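Capsid protein (Bocavirus gorilla/GBoV1/2009, PDB 7LNK) forms, in sixty copies, the T=1 icosahedral shell of a parvovirus and so probably encloses the viral single-stranded DNA genome. Local coordinates at residues S15-N26 and C72-L82. Residues are numbered along the deposited sequence; the frame is centred on the assembly and turned at random.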
loop_
_atom_site.group_PDB
_atom_site.type_symbol
_atom_site.label_atom_id
_atom_site.label_comp_id
_atom_site.label_asym_id
_atom_site.label_seq_id
_atom_site.Cartn_x
_atom_site.Cartn_y
_atom_site.Cartn_z
ATOM N N SER A 15 90.226 -21.408 -8.484
ATOM C CA SER A 15 89.641 -21.760 -7.208
ATOM C C SER A 15 88.869 -20.577 -6.661
ATOM O O SER A 15 89.074 -19.431 -7.059
ATOM C CB SER A 15 90.696 -22.192 -6.199
ATOM O OG SER A 15 91.565 -21.118 -5.921
ATOM N N HIS A 16 87.961 -20.883 -5.746
ATOM C CA HIS A 16 87.191 -19.888 -5.025
ATOM C C HIS A 16 87.200 -20.280 -3.559
ATOM O O HIS A 16 86.724 -21.358 -3.206
ATOM C CB HIS A 16 85.763 -19.799 -5.560
ATOM C CG HIS A 16 84.936 -18.743 -4.907
ATOM N ND1 HIS A 16 85.231 -17.402 -5.000
ATOM C CD2 HIS A 16 83.818 -18.832 -4.149
ATOM C CE1 HIS A 16 84.333 -16.709 -4.326
ATOM N NE2 HIS A 16 83.466 -17.553 -3.799
ATOM N N PHE A 17 87.746 -19.417 -2.715
ATOM C CA PHE A 17 87.792 -19.644 -1.279
ATOM C C PHE A 17 86.678 -18.888 -0.578
ATOM O O PHE A 17 86.439 -17.711 -0.853
ATOM C CB PHE A 17 89.139 -19.226 -0.699
ATOM C CG PHE A 17 90.266 -20.119 -1.084
ATOM C CD1 PHE A 17 90.584 -21.214 -0.312
ATOM C CD2 PHE A 17 90.977 -19.900 -2.240
ATOM C CE1 PHE A 17 91.610 -22.045 -0.659
ATOM C CE2 PHE A 17 91.999 -20.735 -2.593
ATOM C CZ PHE A 17 92.314 -21.809 -1.803
ATOM N N ALA A 18 85.993 -19.580 0.322
ATOM C CA ALA A 18 85.010 -18.971 1.201
ATOM C C ALA A 18 85.265 -19.461 2.615
ATOM O O ALA A 18 86.266 -20.136 2.867
ATOM C CB ALA A 18 83.590 -19.304 0.751
ATOM N N ASP A 19 84.389 -19.107 3.552
ATOM C CA ASP A 19 84.541 -19.605 4.914
ATOM C C ASP A 19 84.232 -21.088 4.999
ATOM O O ASP A 19 85.025 -21.866 5.534
ATOM C CB ASP A 19 83.644 -18.821 5.863
ATOM C CG ASP A 19 84.184 -17.459 6.157
ATOM O OD1 ASP A 19 85.385 -17.257 5.905
ATOM O OD2 ASP A 19 83.424 -16.594 6.632
ATOM N N LYS A 20 83.061 -21.490 4.518
ATOM C CA LYS A 20 82.596 -22.854 4.678
ATOM C C LYS A 20 82.825 -23.740 3.463
ATOM O O LYS A 20 82.508 -24.928 3.526
ATOM C CB LYS A 20 81.119 -22.845 5.053
ATOM C CG LYS A 20 80.879 -22.250 6.417
ATOM C CD LYS A 20 79.431 -22.339 6.810
ATOM C CE LYS A 20 79.241 -21.870 8.233
ATOM N NZ LYS A 20 79.346 -20.394 8.327
ATOM N N TYR A 21 83.362 -23.217 2.367
ATOM C CA TYR A 21 83.589 -24.071 1.214
ATOM C C TYR A 21 84.708 -23.511 0.355
ATOM O O TYR A 21 85.018 -22.322 0.398
ATOM C CB TYR A 21 82.318 -24.249 0.372
ATOM C CG TYR A 21 81.814 -22.983 -0.263
ATOM C CD1 TYR A 21 82.242 -22.599 -1.522
ATOM C CD2 TYR A 21 80.912 -22.170 0.395
ATOM C CE1 TYR A 21 81.791 -21.443 -2.103
ATOM C CE2 TYR A 21 80.454 -21.012 -0.180
ATOM C CZ TYR A 21 80.895 -20.654 -1.430
ATOM O OH TYR A 21 80.436 -19.496 -2.008
ATOM N N VAL A 22 85.308 -24.398 -0.432
ATOM C CA VAL A 22 86.277 -24.039 -1.457
ATOM C C VAL A 22 85.876 -24.757 -2.735
ATOM O O VAL A 22 85.537 -25.941 -2.701
ATOM C CB VAL A 22 87.716 -24.410 -1.054
ATOM C CG1 VAL A 22 88.669 -24.138 -2.186
ATOM C CG2 VAL A 22 88.135 -23.633 0.165
ATOM N N ILE A 23 85.895 -24.041 -3.851
ATOM C CA ILE A 23 85.563 -24.605 -5.150
ATOM C C ILE A 23 86.822 -24.600 -5.993
ATOM O O ILE A 23 87.365 -23.534 -6.289
ATOM C CB ILE A 23 84.448 -23.818 -5.847
ATOM C CG1 ILE A 23 83.156 -23.900 -5.053
ATOM C CG2 ILE A 23 84.217 -24.372 -7.228
ATOM C CD1 ILE A 23 82.112 -22.957 -5.544
ATOM N N THR A 24 87.281 -25.778 -6.386
ATOM C CA THR A 24 88.407 -25.919 -7.293
ATOM C C THR A 24 87.888 -26.322 -8.663
ATOM O O THR A 24 87.001 -27.168 -8.768
ATOM C CB THR A 24 89.405 -26.955 -6.782
ATOM O OG1 THR A 24 88.753 -28.217 -6.631
ATOM C CG2 THR A 24 89.972 -26.531 -5.454
ATOM N N LYS A 25 88.438 -25.711 -9.705
ATOM C CA LYS A 25 88.020 -25.954 -11.075
ATOM C C LYS A 25 89.251 -26.257 -11.906
ATOM O O LYS A 25 90.230 -25.513 -11.862
ATOM C CB LYS A 25 87.292 -24.749 -11.641
ATOM C CG LYS A 25 85.998 -24.470 -10.948
ATOM C CD LYS A 25 85.339 -23.273 -11.532
ATOM C CE LYS A 25 86.244 -22.096 -11.361
ATOM N NZ LYS A 25 86.523 -21.887 -9.927
ATOM N N ASN A 26 89.210 -27.358 -12.639
ATOM C CA ASN A 26 90.359 -27.799 -13.408
ATOM C C ASN A 26 89.873 -28.349 -14.730
ATOM O O ASN A 26 88.955 -29.168 -14.755
ATOM C CB ASN A 26 91.149 -28.868 -12.657
ATOM C CG ASN A 26 91.880 -28.317 -11.465
ATOM O OD1 ASN A 26 92.937 -27.713 -11.598
ATOM N ND2 ASN A 26 91.311 -28.505 -10.290
ATOM N N CYS A 72 96.162 -32.516 -8.245
ATOM C CA CYS A 72 95.497 -32.226 -9.505
ATOM C C CYS A 72 94.342 -31.260 -9.307
ATOM O O CYS A 72 93.928 -30.580 -10.248
ATOM C CB CYS A 72 95.030 -33.520 -10.169
ATOM S SG CYS A 72 93.976 -34.583 -9.199
ATOM N N HIS A 73 93.784 -31.206 -8.103
ATOM C CA HIS A 73 92.680 -30.301 -7.836
ATOM C C HIS A 73 93.088 -29.003 -7.161
ATOM O O HIS A 73 92.252 -28.113 -7.029
ATOM C CB HIS A 73 91.644 -31.014 -6.979
ATOM C CG HIS A 73 91.146 -32.278 -7.594
ATOM N ND1 HIS A 73 90.364 -32.293 -8.724
ATOM C CD2 HIS A 73 91.347 -33.570 -7.256
ATOM C CE1 HIS A 73 90.091 -33.543 -9.049
ATOM N NE2 HIS A 73 90.675 -34.336 -8.173
ATOM N N PHE A 74 94.343 -28.849 -6.769
ATOM C CA PHE A 74 94.790 -27.670 -6.044
ATOM C C PHE A 74 96.115 -27.202 -6.606
ATOM O O PHE A 74 97.050 -27.993 -6.744
ATOM C CB PHE A 74 94.976 -27.928 -4.544
ATOM C CG PHE A 74 93.705 -28.138 -3.786
ATOM C CD1 PHE A 74 93.003 -27.063 -3.293
ATOM C CD2 PHE A 74 93.220 -29.405 -3.554
ATOM C CE1 PHE A 74 91.846 -27.249 -2.590
ATOM C CE2 PHE A 74 92.060 -29.591 -2.855
ATOM C CZ PHE A 74 91.375 -28.517 -2.372
ATOM N N SER A 75 96.193 -25.923 -6.923
ATOM C CA SER A 75 97.487 -25.339 -7.179
ATOM C C SER A 75 98.272 -25.311 -5.883
ATOM O O SER A 75 97.700 -25.395 -4.797
ATOM C CB SER A 75 97.338 -23.934 -7.741
ATOM O OG SER A 75 96.750 -23.060 -6.808
ATOM N N PRO A 76 99.593 -25.220 -5.966
ATOM C CA PRO A 76 100.380 -25.100 -4.736
ATOM C C PRO A 76 100.021 -23.868 -3.933
ATOM O O PRO A 76 100.113 -23.884 -2.703
ATOM C CB PRO A 76 101.812 -25.049 -5.265
ATOM C CG PRO A 76 101.745 -25.742 -6.546
ATOM C CD PRO A 76 100.450 -25.396 -7.144
ATOM N N GLN A 77 99.613 -22.795 -4.602
ATOM C CA GLN A 77 99.067 -21.639 -3.908
ATOM C C GLN A 77 97.799 -22.005 -3.162
ATOM O O GLN A 77 97.646 -21.694 -1.978
ATOM C CB GLN A 77 98.783 -20.534 -4.918
ATOM C CG GLN A 77 98.229 -19.266 -4.337
ATOM C CD GLN A 77 99.193 -18.607 -3.408
ATOM O OE1 GLN A 77 99.040 -18.654 -2.190
ATOM N NE2 GLN A 77 100.235 -18.035 -3.971
ATOM N N ASP A 78 96.874 -22.666 -3.847
ATOM C CA ASP A 78 95.608 -23.016 -3.229
ATOM C C ASP A 78 95.798 -24.043 -2.130
ATOM O O ASP A 78 95.107 -24.001 -1.110
ATOM C CB ASP A 78 94.650 -23.537 -4.288
ATOM C CG ASP A 78 94.207 -22.462 -5.241
ATOM O OD1 ASP A 78 94.383 -21.270 -4.925
ATOM O OD2 ASP A 78 93.694 -22.812 -6.320
ATOM N N TRP A 79 96.724 -24.980 -2.318
ATOM C CA TRP A 79 96.977 -25.962 -1.276
ATOM C C TRP A 79 97.589 -25.310 -0.050
ATOM O O TRP A 79 97.222 -25.639 1.081
ATOM C CB TRP A 79 97.891 -27.063 -1.791
ATOM C CG TRP A 79 98.153 -28.093 -0.761
ATOM C CD1 TRP A 79 99.262 -28.222 -0.006
ATOM C CD2 TRP A 79 97.282 -29.156 -0.381
ATOM N NE1 TRP A 79 99.142 -29.290 0.835
ATOM C CE2 TRP A 79 97.930 -29.883 0.621
ATOM C CE3 TRP A 79 96.012 -29.561 -0.793
ATOM C CZ2 TRP A 79 97.358 -30.992 1.219
ATOM C CZ3 TRP A 79 95.449 -30.657 -0.201
ATOM C CH2 TRP A 79 96.118 -31.362 0.795
ATOM N N GLN A 80 98.535 -24.394 -0.253
ATOM C CA GLN A 80 99.089 -23.637 0.861
ATOM C C GLN A 80 97.989 -22.947 1.643
ATOM O O GLN A 80 97.899 -23.079 2.865
ATOM C CB GLN A 80 100.067 -22.589 0.352
ATOM C CG GLN A 80 100.795 -21.875 1.458
ATOM C CD GLN A 80 101.728 -20.834 0.933
ATOM O OE1 GLN A 80 101.830 -20.646 -0.267
ATOM N NE2 GLN A 80 102.433 -20.162 1.823
ATOM N N ARG A 81 97.149 -22.186 0.947
ATOM C CA ARG A 81 96.107 -21.431 1.618
ATOM C C ARG A 81 95.118 -22.355 2.299
ATOM O O ARG A 81 94.583 -22.021 3.358
ATOM C CB ARG A 81 95.397 -20.540 0.606
ATOM C CG ARG A 81 94.417 -19.574 1.200
ATOM C CD ARG A 81 93.881 -18.702 0.119
ATOM N NE ARG A 81 93.070 -17.622 0.642
ATOM C CZ ARG A 81 92.629 -16.618 -0.097
ATOM N NH1 ARG A 81 92.904 -16.584 -1.386
ATOM N NH2 ARG A 81 91.910 -15.656 0.451
ATOM N N LEU A 82 94.862 -23.515 1.702
ATOM C CA LEU A 82 93.988 -24.497 2.322
ATOM C C LEU A 82 94.543 -24.953 3.659
ATOM O O LEU A 82 93.854 -24.911 4.680
ATOM C CB LEU A 82 93.817 -25.688 1.386
ATOM C CG LEU A 82 92.980 -26.854 1.894
ATOM C CD1 LEU A 82 91.538 -26.438 2.065
ATOM C CD2 LEU A 82 93.119 -28.032 0.975
#
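The ring of Phe17 reaches from the hairpin of 15-26 to helix 76-82 and is sandwiched between Arg81 and Val22. One face lies under Arg81, whose CD sits 3.8 Å from the ring centroid, almost on the normal, a CH-pi contact; Val22 CG1 backs the opposite face. With its chain extended from CG to NE, Arg81 runs on across the ring, the guanidinium tilted 22° from the ring plane, and its NH2 bonds to Tyr454 O of a neighbouring subunit. At the ring's edge, Phe17 CE2 is 3.4 Å from Asp78 OD1. The same carboxylate takes a hydrogen bond from Ser15, OG to OD2 2.7 Å, arriving from above the carboxylate plane. Asp78 also belongs to the first turn of the helix, where its N donates to Ser75 OG at 3.0 Å, the N-cap bond. Further along, Thr24 CG2 stands over a face of Phe74, 3.9 Å from its centroid, while Trp449 holds Thr24 OG1. Asn26 is held more loosely: its ND2 makes a weak 3.4 Å hydrogen bond to His73 O. Most of this is buried, Ser15 and Phe17 only partly; on the solvent side, exposed His16 points away from the helix and Lys20 is exposed at the turn. Strand 21-33 also pairs with 437-453; through this contact the helix packs on the beta framework of the parvovirus capsid protein, with its jelly-roll core, at a subunit interface.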